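Local structure of Rik1-associated factor 1 (Schizosaccharomyces pombe, 4O9D) at residues 40-45 / 391-396; 214-219 / 223-228; 113-118 / 163-168. The protein contributes to heterochromatin formation as a subunit of the Clr4 methyltransferase complex, which methylates and ubiquitylates histone H3, with this chain forming the protein's WD-repeat propeller. All coordinates share one frame; numbering follows the deposited sequence.

Interaction 1 of 3, residues 40-45 / 391-396; sequences PLCEKF and ASKLTV. With EDO (1,2-ethanediol), chain C.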
ATOM      1  N   PRO A  40       2.668  14.839   4.263  1.00 32.47           N
ATOM      2  CA  PRO A  40       1.654  15.185   5.275  1.00 34.62           C
ATOM      3  C   PRO A  40       0.875  16.451   4.898  1.00 37.09           C
ATOM      4  O   PRO A  40      -0.354  16.458   4.983  1.00 37.16           O
ATOM      5  CB  PRO A  40       2.476  15.408   6.548  1.00 33.41           C
ATOM      6  CG  PRO A  40       3.745  14.589   6.328  1.00 39.81           C
ATOM      7  CD  PRO A  40       4.012  14.636   4.839  1.00 33.98           C
ATOM      8  N   LEU A  41       1.597  17.485   4.454  1.00 36.17           N
ATOM      9  CA  LEU A  41       1.006  18.771   4.098  1.00 35.27           C
ATOM     10  C   LEU A  41       0.113  18.675   2.870  1.00 39.07           C
ATOM     11  O   LEU A  41      -0.602  19.626   2.545  1.00 44.51           O
ATOM     12  CB  LEU A  41       2.116  19.792   3.825  1.00 38.68           C
ATOM     13  CG  LEU A  41       3.039  20.110   5.000  1.00 40.73           C
ATOM     14  CD1 LEU A  41       4.266  20.917   4.562  1.00 47.44           C
ATOM     15  CD2 LEU A  41       2.288  20.839   6.096  1.00 43.20           C
ATOM     16  N   CYS A  42       0.161  17.539   2.179  1.00 32.76           N
ATOM     17  CA  CYS A  42      -0.547  17.376   0.900  1.00 33.79           C
ATOM     18  C   CYS A  42      -0.140  18.481  -0.092  1.00 34.74           C
ATOM     19  O   CYS A  42      -0.972  19.050  -0.789  1.00 35.51           O
ATOM     20  CB  CYS A  42      -2.067  17.346   1.110  1.00 34.19           C
ATOM     21  SG  CYS A  42      -3.006  16.685  -0.315  1.00 39.26           S
ATOM     22  N   GLU A  43       1.160  18.759  -0.143  1.00 34.57           N
ATOM     23  CA  GLU A  43       1.743  19.741  -1.062  1.00 37.48           C
ATOM     24  C   GLU A  43       2.492  19.059  -2.195  1.00 35.30           C
ATOM     25  O   GLU A  43       2.735  19.660  -3.246  1.00 33.84           O
ATOM     26  CB  GLU A  43       2.704  20.660  -0.299  1.00 37.47           C
ATOM     27  CG  GLU A  43       1.983  21.735   0.494  1.00 41.79           C
ATOM     28  CD  GLU A  43       2.890  22.542   1.406  1.00 46.51           C
ATOM     29  OE1 GLU A  43       2.352  23.432   2.103  1.00 48.43           O
ATOM     30  OE2 GLU A  43       4.120  22.287   1.443  1.00 46.51           O
ATOM     31  N   LYS A  44       2.866  17.800  -1.978  1.00 28.18           N
ATOM     32  CA  LYS A  44       3.688  17.077  -2.940  1.00 29.92           C
ATOM     33  C   LYS A  44       3.221  15.642  -2.963  1.00 30.82           C
ATOM     34  O   LYS A  44       2.598  15.190  -2.001  1.00 28.23           O
ATOM     35  CB  LYS A  44       5.162  17.143  -2.527  1.00 33.22           C
ATOM     36  CG  LYS A  44       5.730  18.554  -2.508  1.00 37.99           C
ATOM     37  CD  LYS A  44       7.224  18.544  -2.242  1.00 43.33           C
ATOM     38  CE  LYS A  44       7.860  19.895  -2.548  1.00 46.56           C
ATOM     39  NZ  LYS A  44       8.357  19.947  -3.956  1.00 48.30           N
ATOM     40  N   PHE A  45       3.506  14.937  -4.058  1.00 27.20           N
ATOM     41  CA  PHE A  45       3.123  13.540  -4.188  1.00 24.47           C
ATOM     42  C   PHE A  45       4.271  12.804  -4.870  1.00 25.64           C
ATOM     43  O   PHE A  45       5.169  13.429  -5.428  1.00 24.47           O
ATOM     44  CB  PHE A  45       1.841  13.417  -5.023  1.00 26.46           C
ATOM     45  CG  PHE A  45       2.029  13.818  -6.450  1.00 27.47           C
ATOM     46  CD1 PHE A  45       2.442  12.892  -7.393  1.00 25.95           C
ATOM     47  CD2 PHE A  45       1.823  15.145  -6.849  1.00 31.87           C
ATOM     48  CE1 PHE A  45       2.624  13.267  -8.737  1.00 30.24           C
ATOM     49  CE2 PHE A  45       2.003  15.535  -8.180  1.00 27.06           C
ATOM     50  CZ  PHE A  45       2.408  14.602  -9.125  1.00 28.80           C
ATOM     51  N   ALA A 391      -8.616  14.072   1.837  1.00 33.06           N
ATOM     52  CA  ALA A 391      -9.764  13.817   0.961  1.00 35.04           C
ATOM     53  C   ALA A 391      -9.806  14.728  -0.276  1.00 33.77           C
ATOM     54  O   ALA A 391     -10.768  14.678  -1.066  1.00 30.36           O
ATOM     55  CB  ALA A 391     -11.067  13.960   1.759  1.00 34.08           C
ATOM     56  N   SER A 392      -8.763  15.541  -0.458  1.00 33.22           N
ATOM     57  CA  SER A 392      -8.756  16.550  -1.522  1.00 34.23           C
ATOM     58  C   SER A 392      -8.198  16.009  -2.830  1.00 34.39           C
ATOM     59  O   SER A 392      -8.305  16.658  -3.878  1.00 35.80           O
ATOM     60  CB  SER A 392      -7.958  17.799  -1.102  1.00 38.76           C
ATOM     61  OG  SER A 392      -6.545  17.587  -1.158  1.00 36.56           O
ATOM     62  N   LYS A 393      -7.600  14.827  -2.777  1.00 29.58           N
ATOM     63  CA  LYS A 393      -7.017  14.231  -3.971  1.00 28.95           C
ATOM     64  C   LYS A 393      -7.426  12.773  -4.081  1.00 31.17           C
ATOM     65  O   LYS A 393      -7.533  12.078  -3.064  1.00 29.78           O
ATOM     66  CB  LYS A 393      -5.491  14.323  -3.915  1.00 31.83           C
ATOM     67  CG  LYS A 393      -4.950  15.753  -3.813  1.00 34.84           C
ATOM     68  CD  LYS A 393      -5.290  16.557  -5.069  1.00 31.52           C
ATOM     69  CE  LYS A 393      -4.901  18.033  -4.945  1.00 39.43           C
ATOM     70  NZ  LYS A 393      -5.647  18.740  -3.851  1.00 35.59           N
ATOM     71  N   LEU A 394      -7.667  12.318  -5.310  1.00 27.86           N
ATOM     72  CA  LEU A 394      -7.767  10.893  -5.602  1.00 27.15           C
ATOM     73  C   LEU A 394      -6.912  10.584  -6.852  1.00 26.88           C
ATOM     74  O   LEU A 394      -6.965  11.305  -7.852  1.00 28.92           O
ATOM     75  CB  LEU A 394      -9.237  10.484  -5.800  1.00 27.26           C
ATOM     76  CG  LEU A 394      -9.456   9.047  -6.279  1.00 28.14           C
ATOM     77  CD1 LEU A 394      -8.988   8.016  -5.220  1.00 26.05           C
ATOM     78  CD2 LEU A 394     -10.943   8.807  -6.653  1.00 29.60           C
ATOM     79  N   THR A 395      -6.089   9.549  -6.773  1.00 24.21           N
ATOM     80  CA  THR A 395      -5.202   9.208  -7.862  1.00 20.65           C
ATOM     81  C   THR A 395      -5.533   7.778  -8.248  1.00 22.19           C
ATOM     82  O   THR A 395      -5.595   6.908  -7.382  1.00 25.18           O
ATOM     83  CB  THR A 395      -3.683   9.336  -7.430  1.00 23.02           C
ATOM     84  OG1 THR A 395      -3.394  10.680  -7.025  1.00 24.81           O
ATOM     85  CG2 THR A 395      -2.789   8.993  -8.588  1.00 25.61           C
ATOM     86  N   VAL A 396      -5.754   7.535  -9.540  1.00 22.76           N
ATOM     87  CA  VAL A 396      -6.107   6.221 -10.027  1.00 22.59           C
ATOM     88  C   VAL A 396      -5.211   5.860 -11.206  1.00 27.93           C
ATOM     89  O   VAL A 396      -4.984   6.683 -12.079  1.00 24.92           O
ATOM     90  CB  VAL A 396      -7.604   6.200 -10.451  1.00 24.18           C
ATOM     91  CG1 VAL A 396      -8.011   4.839 -10.970  1.00 25.40           C
ATOM     92  CG2 VAL A 396      -8.463   6.610  -9.262  1.00 23.89           C
TER
HETATM   93  C1  EDO C 701       9.208  17.940  -7.823  1.00 35.54           C
HETATM   94  O1  EDO C 701       9.443  18.580  -6.561  1.00 50.59           O
HETATM   95  C2  EDO C 701       8.396  18.857  -8.740  1.00 38.30           C
HETATM   96  O2  EDO C 701       8.960  20.175  -8.805  1.00 39.59           O
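Ser392 OG meets Cys42 SG at 3.7 Å, a distance of plain van der Waals contact. Cys42 lies in the turn between strands 33-38 and 44-49. Its backbone is in the left-handed region, and SG swings anti to its own N (chi1 -164°), which carries the sulfur across to 391-396. The Ser392 hydroxyl is held on its own side: it is hydrogen-bonded to Asp390, and Lys393 NZ donates to its OG at 3.1 Å. Lys393 comes next. Turns at chi2 (-65°) and chi4 (-63°) fold the ammonium back to Ser392, while CG lies 4.1 Å from Cys42 SG. The same lysine makes a cation-pi contact with Phe67. The chain is a beta-propeller, and this contact bridges two adjacent blades. Residues 393-398 run between strands 382-387 and 403-407, in the blade that also takes in strand 21-26 from the N-terminal end, a velcro-type closure of the ring. Residues 44-49 belong to the blade that follows. Thr395 OG1 is hydrogen-bonded to Tyr38 OH, a tyrosine that also touches Lys393 and Phe45. On the other segment, Lys44 NZ forms a salt bridge with Asp66 and a weak hydrogen bond of 3.1 Å to O1 of an ethanediol, probably from the crystallisation liquor.

Interaction 2 of 3, residues 214-219 / 223-228; sequences CLALFD and ASFVQK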
ATOM      1  N   CYS A 214       2.771 -16.363   8.080  1.00 21.68           N
ATOM      2  CA  CYS A 214       2.271 -16.129   9.437  1.00 22.17           C
ATOM      3  C   CYS A 214       2.222 -14.620   9.729  1.00 22.20           C
ATOM      4  O   CYS A 214       2.634 -13.802   8.900  1.00 21.30           O
ATOM      5  CB  CYS A 214       3.171 -16.822  10.455  1.00 23.93           C
ATOM      6  SG  CYS A 214       4.873 -16.234  10.423  1.00 27.22           S
ATOM      7  N   LEU A 215       1.709 -14.280  10.909  1.00 19.96           N
ATOM      8  CA  LEU A 215       1.596 -12.900  11.356  1.00 22.41           C
ATOM      9  C   LEU A 215       2.241 -12.795  12.749  1.00 24.66           C
ATOM     10  O   LEU A 215       1.892 -13.568  13.656  1.00 22.03           O
ATOM     11  CB  LEU A 215       0.109 -12.495  11.382  1.00 20.31           C
ATOM     12  CG  LEU A 215      -0.180 -11.011  11.615  1.00 22.95           C
ATOM     13  CD1 LEU A 215       0.267 -10.202  10.364  1.00 19.55           C
ATOM     14  CD2 LEU A 215      -1.639 -10.810  11.934  1.00 23.82           C
ATOM     15  N   ALA A 216       3.229 -11.902  12.898  1.00 19.87           N
ATOM     16  CA  ALA A 216       3.969 -11.769  14.159  1.00 19.73           C
ATOM     17  C   ALA A 216       4.005 -10.336  14.689  1.00 23.19           C
ATOM     18  O   ALA A 216       3.736  -9.376  13.950  1.00 23.78           O
ATOM     19  CB  ALA A 216       5.395 -12.274  13.992  1.00 22.92           C
ATOM     20  N   LEU A 217       4.348 -10.194  15.970  1.00 22.62           N
ATOM     21  CA  LEU A 217       4.436  -8.882  16.580  1.00 20.63           C
ATOM     22  C   LEU A 217       5.822  -8.655  17.163  1.00 26.04           C
ATOM     23  O   LEU A 217       6.410  -9.581  17.737  1.00 22.39           O
ATOM     24  CB  LEU A 217       3.411  -8.764  17.699  1.00 18.32           C
ATOM     25  CG  LEU A 217       3.131  -7.351  18.230  1.00 27.33           C
ATOM     26  CD1 LEU A 217       2.382  -6.464  17.186  1.00 22.39           C
ATOM     27  CD2 LEU A 217       2.350  -7.440  19.567  1.00 27.68           C
ATOM     28  N   PHE A 218       6.325  -7.424  17.039  1.00 25.28           N
ATOM     29  CA  PHE A 218       7.624  -7.044  17.610  1.00 23.26           C
ATOM     30  C   PHE A 218       7.474  -5.773  18.477  1.00 29.68           C
ATOM     31  O   PHE A 218       6.593  -4.942  18.238  1.00 23.80           O
ATOM     32  CB  PHE A 218       8.628  -6.768  16.491  1.00 25.37           C
ATOM     33  CG  PHE A 218       9.106  -7.999  15.763  1.00 23.04           C
ATOM     34  CD1 PHE A 218       8.339  -8.572  14.750  1.00 24.26           C
ATOM     35  CD2 PHE A 218      10.333  -8.560  16.071  1.00 23.07           C
ATOM     36  CE1 PHE A 218       8.791  -9.708  14.074  1.00 27.79           C
ATOM     37  CE2 PHE A 218      10.790  -9.683  15.412  1.00 26.59           C
ATOM     38  CZ  PHE A 218      10.021 -10.268  14.416  1.00 23.46           C
ATOM     39  N   ASP A 219       8.329  -5.615  19.485  1.00 25.00           N
ATOM     40  CA  ASP A 219       8.386  -4.356  20.228  1.00 25.05           C
ATOM     41  C   ASP A 219       9.365  -3.417  19.519  1.00 27.54           C
ATOM     42  O   ASP A 219      10.505  -3.809  19.225  1.00 28.81           O
ATOM     43  CB  ASP A 219       8.847  -4.605  21.675  1.00 34.10           C
ATOM     44  CG  ASP A 219       8.940  -3.328  22.470  1.00 34.78           C
ATOM     45  OD1 ASP A 219       7.877  -2.741  22.757  1.00 34.42           O
ATOM     46  OD2 ASP A 219      10.075  -2.895  22.763  1.00 32.16           O
ATOM     47  N   ALA A 223      13.175  -3.635  19.614  1.00 30.18           N
ATOM     48  CA  ALA A 223      13.328  -4.416  18.396  1.00 24.84           C
ATOM     49  C   ALA A 223      13.285  -5.924  18.653  1.00 25.54           C
ATOM     50  O   ALA A 223      13.958  -6.692  17.970  1.00 30.66           O
ATOM     51  CB  ALA A 223      14.628  -4.060  17.715  1.00 28.93           C
ATOM     52  N   SER A 224      12.515  -6.362  19.638  1.00 25.72           N
ATOM     53  CA  SER A 224      12.489  -7.785  19.968  1.00 24.66           C
ATOM     54  C   SER A 224      11.164  -8.451  19.585  1.00 30.23           C
ATOM     55  O   SER A 224      10.104  -7.812  19.559  1.00 23.66           O
ATOM     56  CB  SER A 224      12.758  -7.977  21.461  1.00 31.19           C
ATOM     57  OG  SER A 224      11.824  -7.215  22.213  1.00 39.54           O
ATOM     58  N   PHE A 225      11.236  -9.736  19.282  1.00 27.48           N
ATOM     59  CA  PHE A 225      10.035 -10.536  19.018  1.00 29.01           C
ATOM     60  C   PHE A 225       9.146 -10.585  20.249  1.00 30.33           C
ATOM     61  O   PHE A 225       9.640 -10.771  21.362  1.00 27.04           O
ATOM     62  CB  PHE A 225      10.469 -11.949  18.640  1.00 27.78           C
ATOM     63  CG  PHE A 225       9.338 -12.883  18.341  1.00 27.67           C
ATOM     64  CD1 PHE A 225       8.700 -12.848  17.109  1.00 27.34           C
ATOM     65  CD2 PHE A 225       8.931 -13.821  19.278  1.00 28.97           C
ATOM     66  CE1 PHE A 225       7.667 -13.723  16.820  1.00 23.25           C
ATOM     67  CE2 PHE A 225       7.886 -14.704  18.990  1.00 30.02           C
ATOM     68  CZ  PHE A 225       7.263 -14.652  17.759  1.00 26.64           C
ATOM     69  N   VAL A 226       7.834 -10.429  20.056  1.00 23.06           N
ATOM     70  CA  VAL A 226       6.895 -10.495  21.161  1.00 23.73           C
ATOM     71  C   VAL A 226       5.999 -11.740  21.083  1.00 30.49           C
ATOM     72  O   VAL A 226       5.889 -12.468  22.063  1.00 29.67           O
ATOM     73  CB  VAL A 226       6.059  -9.204  21.258  1.00 30.61           C
ATOM     74  CG1 VAL A 226       4.868  -9.372  22.195  1.00 27.69           C
ATOM     75  CG2 VAL A 226       6.963  -8.031  21.679  1.00 30.15           C
ATOM     76  N   GLN A 227       5.376 -11.994  19.929  1.00 25.68           N
ATOM     77  CA  GLN A 227       4.464 -13.131  19.797  1.00 25.85           C
ATOM     78  C   GLN A 227       4.129 -13.465  18.328  1.00 25.88           C
ATOM     79  O   GLN A 227       4.245 -12.617  17.421  1.00 20.09           O
ATOM     80  CB  GLN A 227       3.156 -12.835  20.537  1.00 30.19           C
ATOM     81  CG  GLN A 227       2.243 -11.883  19.785  1.00 25.71           C
ATOM     82  CD  GLN A 227       0.955 -11.530  20.531  1.00 35.14           C
ATOM     83  OE1 GLN A 227       0.960 -11.321  21.740  1.00 36.38           O
ATOM     84  NE2 GLN A 227      -0.154 -11.431  19.794  1.00 30.13           N
ATOM     85  N   LYS A 228       3.751 -14.717  18.097  1.00 23.63           N
ATOM     86  CA  LYS A 228       3.031 -15.071  16.869  1.00 26.90           C
ATOM     87  C   LYS A 228       1.527 -14.884  17.149  1.00 26.70           C
ATOM     88  O   LYS A 228       1.022 -15.337  18.188  1.00 25.39           O
ATOM     89  CB  LYS A 228       3.338 -16.518  16.477  1.00 28.79           C
ATOM     90  CG  LYS A 228       2.762 -16.986  15.145  1.00 30.87           C
ATOM     91  CD  LYS A 228       2.919 -18.517  14.997  1.00 31.60           C
ATOM     92  CE  LYS A 228       2.943 -18.951  13.519  1.00 41.37           C
ATOM     93  NZ  LYS A 228       3.118 -20.441  13.347  1.00 36.61           N
TER
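Leu217 is bonded through both backbone polar atoms to 223-228. Its N donates to Gln227 O at 2.8 Å. Its O takes Val226 N at 2.9 Å, tilted 25° from the carbonyl plane, and weakly Gln227 N at 3.4 Å. Two residues thus face one, a classic beta bulge in this antiparallel hairpin. Nearer the turn, Asp219 N donates to Ser224 O at 2.8 Å. The charged and polar ends find partners beyond the hairpin strands. Asp219 OD1 forms a salt bridge with Lys198, and OD2 is hydrogen-bonded to Thr222 and Ser221 of the turn. Ser224 OG is also hydrogen-bonded to Thr222. Gln227 NE2 donates to Tyr268 O, and Lys228 NZ forms a salt bridge with Asp233. The extended Lys228 chain passes Cys214, with CE 3.7 Å from Cys214 CB. Phe225 extends its ring opposite its backbone N (chi1 180°), which turns the edge to the face of Phe218 in a T-shaped stack, planes at 81° and centroids 5.7 Å apart. Leu217 and Val226 lie alongside each other, CD2 to CG1 at 4.1 Å. In the blade, strand 224-228 is outermost and 214-219 lies between it and 198-204, which bonds the backbones of Ala216 and Phe218. Phe218 and Ala223 pack on strand 165-171 of the preceding blade, and Leu215 on strand 235-241 of the following one.

Interaction 3 of 3, residues 113-118 / 163-168; sequences VKVWDM and GEILTS. With EDO (1,2-ethanediol), chain C.
With chi1 at 179°, Val115 points CG1 opposite its own N, which lays CG1 on Gly163 and leaves CG2 to reach Ile165. CG1 rests 3.4 Å from Gly163 O, and CG2 lies 3.9 Å from that same oxygen. Ile165 bends at its second torsion (chi2 -70°), and this brings CD1 in to 4.0 Å from Val115 CG2. The two branched side chains cross at a slant. Gly163 has a positive phi of 90°. A CB there would lie about 3.5 Å from Val115 CG1 and press on the carbonyl of Thr162. Cutting Val115 back to an alanine removes both methyls and is likely to open a gap beside Gly163 O and leave Ile165 CD1 without its partner. The neighbouring Trp116 and Asp117 are the WD pair of repeat WD 1. Trp116 starts away from 163-168, and its NE1 bonds Thr106 OG1. Met118 O takes a weak bond from O1 of an ethanediol. Strand 113-117 lies between 103-108, whose Phe103 and Tyr105 also touch Val115, and the outer strand 122-126. Gly163 and Glu164 lead into strand 165-171, the outer strand of the next blade, beside 153-158.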
ATOM      1  N   VAL A 113      16.803   0.366   0.431  1.00 23.44           N
ATOM      2  CA  VAL A 113      15.961   1.466   0.838  1.00 22.29           C
ATOM      3  C   VAL A 113      16.716   2.787   0.554  1.00 23.89           C
ATOM      4  O   VAL A 113      17.870   2.934   0.975  1.00 22.31           O
ATOM      5  CB  VAL A 113      15.617   1.387   2.343  1.00 23.61           C
ATOM      6  CG1 VAL A 113      14.653   2.486   2.701  1.00 20.93           C
ATOM      7  CG2 VAL A 113      15.001   0.026   2.696  1.00 27.00           C
ATOM      8  N   LYS A 114      16.084   3.729  -0.145  1.00 22.38           N
ATOM      9  CA  LYS A 114      16.708   5.040  -0.424  1.00 23.61           C
ATOM     10  C   LYS A 114      15.925   6.198   0.184  1.00 28.96           C
ATOM     11  O   LYS A 114      14.706   6.108   0.431  1.00 23.30           O
ATOM     12  CB  LYS A 114      16.915   5.260  -1.931  1.00 23.12           C
ATOM     13  CG  LYS A 114      17.942   4.277  -2.533  1.00 24.65           C
ATOM     14  CD  LYS A 114      18.065   4.340  -4.064  1.00 27.25           C
ATOM     15  CE  LYS A 114      19.146   3.375  -4.599  1.00 27.75           C
ATOM     16  NZ  LYS A 114      19.407   3.553  -6.062  1.00 31.30           N
ATOM     17  N   VAL A 115      16.647   7.286   0.427  1.00 25.88           N
ATOM     18  CA  VAL A 115      16.092   8.480   1.049  1.00 25.14           C
ATOM     19  C   VAL A 115      16.389   9.676   0.127  1.00 29.71           C
ATOM     20  O   VAL A 115      17.563   9.948  -0.153  1.00 27.27           O
ATOM     21  CB  VAL A 115      16.763   8.735   2.429  1.00 21.45           C
ATOM     22  CG1 VAL A 115      16.201   9.994   3.060  1.00 25.48           C
ATOM     23  CG2 VAL A 115      16.579   7.535   3.342  1.00 24.13           C
ATOM     24  N   TRP A 116      15.349  10.382  -0.327  1.00 26.49           N
ATOM     25  CA  TRP A 116      15.508  11.478  -1.284  1.00 26.74           C
ATOM     26  C   TRP A 116      15.028  12.814  -0.695  1.00 28.47           C
ATOM     27  O   TRP A 116      14.039  12.856   0.029  1.00 26.57           O
ATOM     28  CB  TRP A 116      14.698  11.210  -2.570  1.00 27.37           C
ATOM     29  CG  TRP A 116      14.791   9.824  -3.132  1.00 25.30           C
ATOM     30  CD1 TRP A 116      14.017   8.745  -2.782  1.00 28.76           C
ATOM     31  CD2 TRP A 116      15.674   9.360  -4.169  1.00 29.95           C
ATOM     32  NE1 TRP A 116      14.378   7.639  -3.525  1.00 24.75           N
ATOM     33  CE2 TRP A 116      15.397   7.989  -4.374  1.00 30.40           C
ATOM     34  CE3 TRP A 116      16.687   9.965  -4.929  1.00 29.36           C
ATOM     35  CZ2 TRP A 116      16.095   7.220  -5.301  1.00 28.29           C
ATOM     36  CZ3 TRP A 116      17.366   9.205  -5.851  1.00 26.17           C
ATOM     37  CH2 TRP A 116      17.079   7.845  -6.024  1.00 29.28           C
ATOM     38  N   ASP A 117      15.692  13.920  -1.028  1.00 33.71           N
ATOM     39  CA  ASP A 117      15.176  15.212  -0.592  1.00 30.49           C
ATOM     40  C   ASP A 117      14.192  15.730  -1.649  1.00 32.23           C
ATOM     41  O   ASP A 117      14.016  15.114  -2.708  1.00 31.08           O
ATOM     42  CB  ASP A 117      16.300  16.223  -0.274  1.00 33.95           C
ATOM     43  CG  ASP A 117      17.082  16.676  -1.511  1.00 33.77           C
ATOM     44  OD1 ASP A 117      16.541  16.657  -2.640  1.00 30.74           O
ATOM     45  OD2 ASP A 117      18.260  17.073  -1.345  1.00 37.70           O
ATOM     46  N   MET A 118      13.537  16.847  -1.371  1.00 33.06           N
ATOM     47  CA  MET A 118      12.484  17.298  -2.273  1.00 34.01           C
ATOM     48  C   MET A 118      13.003  17.825  -3.620  1.00 38.53           C
ATOM     49  O   MET A 118      12.201  18.177  -4.489  1.00 37.48           O
ATOM     50  CB  MET A 118      11.571  18.319  -1.583  1.00 36.07           C
ATOM     51  CG  MET A 118      10.733  17.721  -0.454  1.00 36.60           C
ATOM     52  SD  MET A 118       9.774  16.256  -0.958  1.00 36.08           S
ATOM     53  CE  MET A 118      10.874  14.889  -0.554  1.00 32.29           C
ATOM     54  N   GLY A 163      18.755  13.654   6.305  1.00 32.79           N
ATOM     55  CA  GLY A 163      18.212  12.486   5.615  1.00 30.02           C
ATOM     56  C   GLY A 163      19.106  11.257   5.731  1.00 31.94           C
ATOM     57  O   GLY A 163      18.719  10.149   5.326  1.00 23.51           O
ATOM     58  N   GLU A 164      20.303  11.435   6.290  1.00 24.28           N
ATOM     59  CA  GLU A 164      21.229  10.315   6.406  1.00 24.58           C
ATOM     60  C   GLU A 164      20.671   9.246   7.359  1.00 23.01           C
ATOM     61  O   GLU A 164      20.122   9.570   8.417  1.00 25.41           O
ATOM     62  CB  GLU A 164      22.609  10.801   6.893  1.00 27.46           C
ATOM     63  CG  GLU A 164      23.593   9.677   7.184  1.00 29.38           C
ATOM     64  CD  GLU A 164      25.021  10.195   7.358  1.00 36.75           C
ATOM     65  OE1 GLU A 164      25.193  11.426   7.512  1.00 32.02           O
ATOM     66  OE2 GLU A 164      25.962   9.373   7.334  1.00 36.50           O
ATOM     67  N   ILE A 165      20.793   7.983   6.959  1.00 23.11           N
ATOM     68  CA  ILE A 165      20.448   6.831   7.816  1.00 23.14           C
ATOM     69  C   ILE A 165      21.370   6.776   9.056  1.00 29.88           C
ATOM     70  O   ILE A 165      22.586   6.645   8.922  1.00 25.91           O
ATOM     71  CB  ILE A 165      20.610   5.496   7.050  1.00 25.77           C
ATOM     72  CG1 ILE A 165      19.691   5.466   5.822  1.00 24.49           C
ATOM     73  CG2 ILE A 165      20.311   4.284   7.967  1.00 26.58           C
ATOM     74  CD1 ILE A 165      18.272   5.363   6.196  1.00 27.38           C
ATOM     75  N   LEU A 166      20.790   6.879  10.247  1.00 27.08           N
ATOM     76  CA  LEU A 166      21.566   6.945  11.489  1.00 24.18           C
ATOM     77  C   LEU A 166      21.696   5.622  12.256  1.00 28.63           C
ATOM     78  O   LEU A 166      22.762   5.328  12.839  1.00 27.25           O
ATOM     79  CB  LEU A 166      20.926   7.979  12.411  1.00 29.85           C
ATOM     80  CG  LEU A 166      20.993   9.398  11.831  1.00 36.96           C
ATOM     81  CD1 LEU A 166      20.215  10.406  12.684  1.00 31.03           C
ATOM     82  CD2 LEU A 166      22.459   9.799  11.677  1.00 28.58           C
ATOM     83  N   THR A 167      20.603   4.861  12.309  1.00 24.38           N
ATOM     84  CA  THR A 167      20.568   3.614  13.084  1.00 23.55           C
ATOM     85  C   THR A 167      19.827   2.557  12.307  1.00 26.06           C
ATOM     86  O   THR A 167      18.998   2.890  11.460  1.00 27.10           O
ATOM     87  CB  THR A 167      19.881   3.770  14.475  1.00 26.37           C
ATOM     88  OG1 THR A 167      18.463   3.951  14.326  1.00 31.89           O
ATOM     89  CG2 THR A 167      20.452   4.942  15.230  1.00 28.81           C
ATOM     90  N   SER A 168      20.132   1.289  12.581  1.00 24.17           N
ATOM     91  CA  SER A 168      19.328   0.195  12.062  1.00 24.80           C
ATOM     92  C   SER A 168      19.206  -0.910  13.107  1.00 30.26           C
ATOM     93  O   SER A 168      20.099  -1.093  13.961  1.00 25.93           O
ATOM     94  CB  SER A 168      19.893  -0.370  10.735  1.00 25.85           C
ATOM     95  OG  SER A 168      21.136  -1.038  10.914  1.00 34.65           O
TER
HETATM   96  C1  EDO C 701       9.208  17.940  -7.823  1.00 35.54           C
HETATM   97  O1  EDO C 701       9.443  18.580  -6.561  1.00 50.59           O
HETATM   98  C2  EDO C 701       8.396  18.857  -8.740  1.00 38.30           C
HETATM   99  O2  EDO C 701       8.960  20.175  -8.805  1.00 39.59           O

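Interaction 2 lies within one blade, while interactions 1 and 3 each join neighbouring blades. No strand is shared among the three. The hairpin of 214-219 and 223-228 is partly buried and held by backbone bonds and a ring stack. The other two rest on van der Waals contact between their segments. Interaction 3 is buried and apolar apart from one carbonyl. Interaction 1 is a small surface contact of a thiol with a hydroxyl and a lysine chain. Interactions 1 and 3 touch through Lys44 CD and Met118 SD at 3.7 Å, and share the ethanediol. Interactions 1 and 2 lie on opposite sides of the chain's centre, their own centres about 33 Å apart.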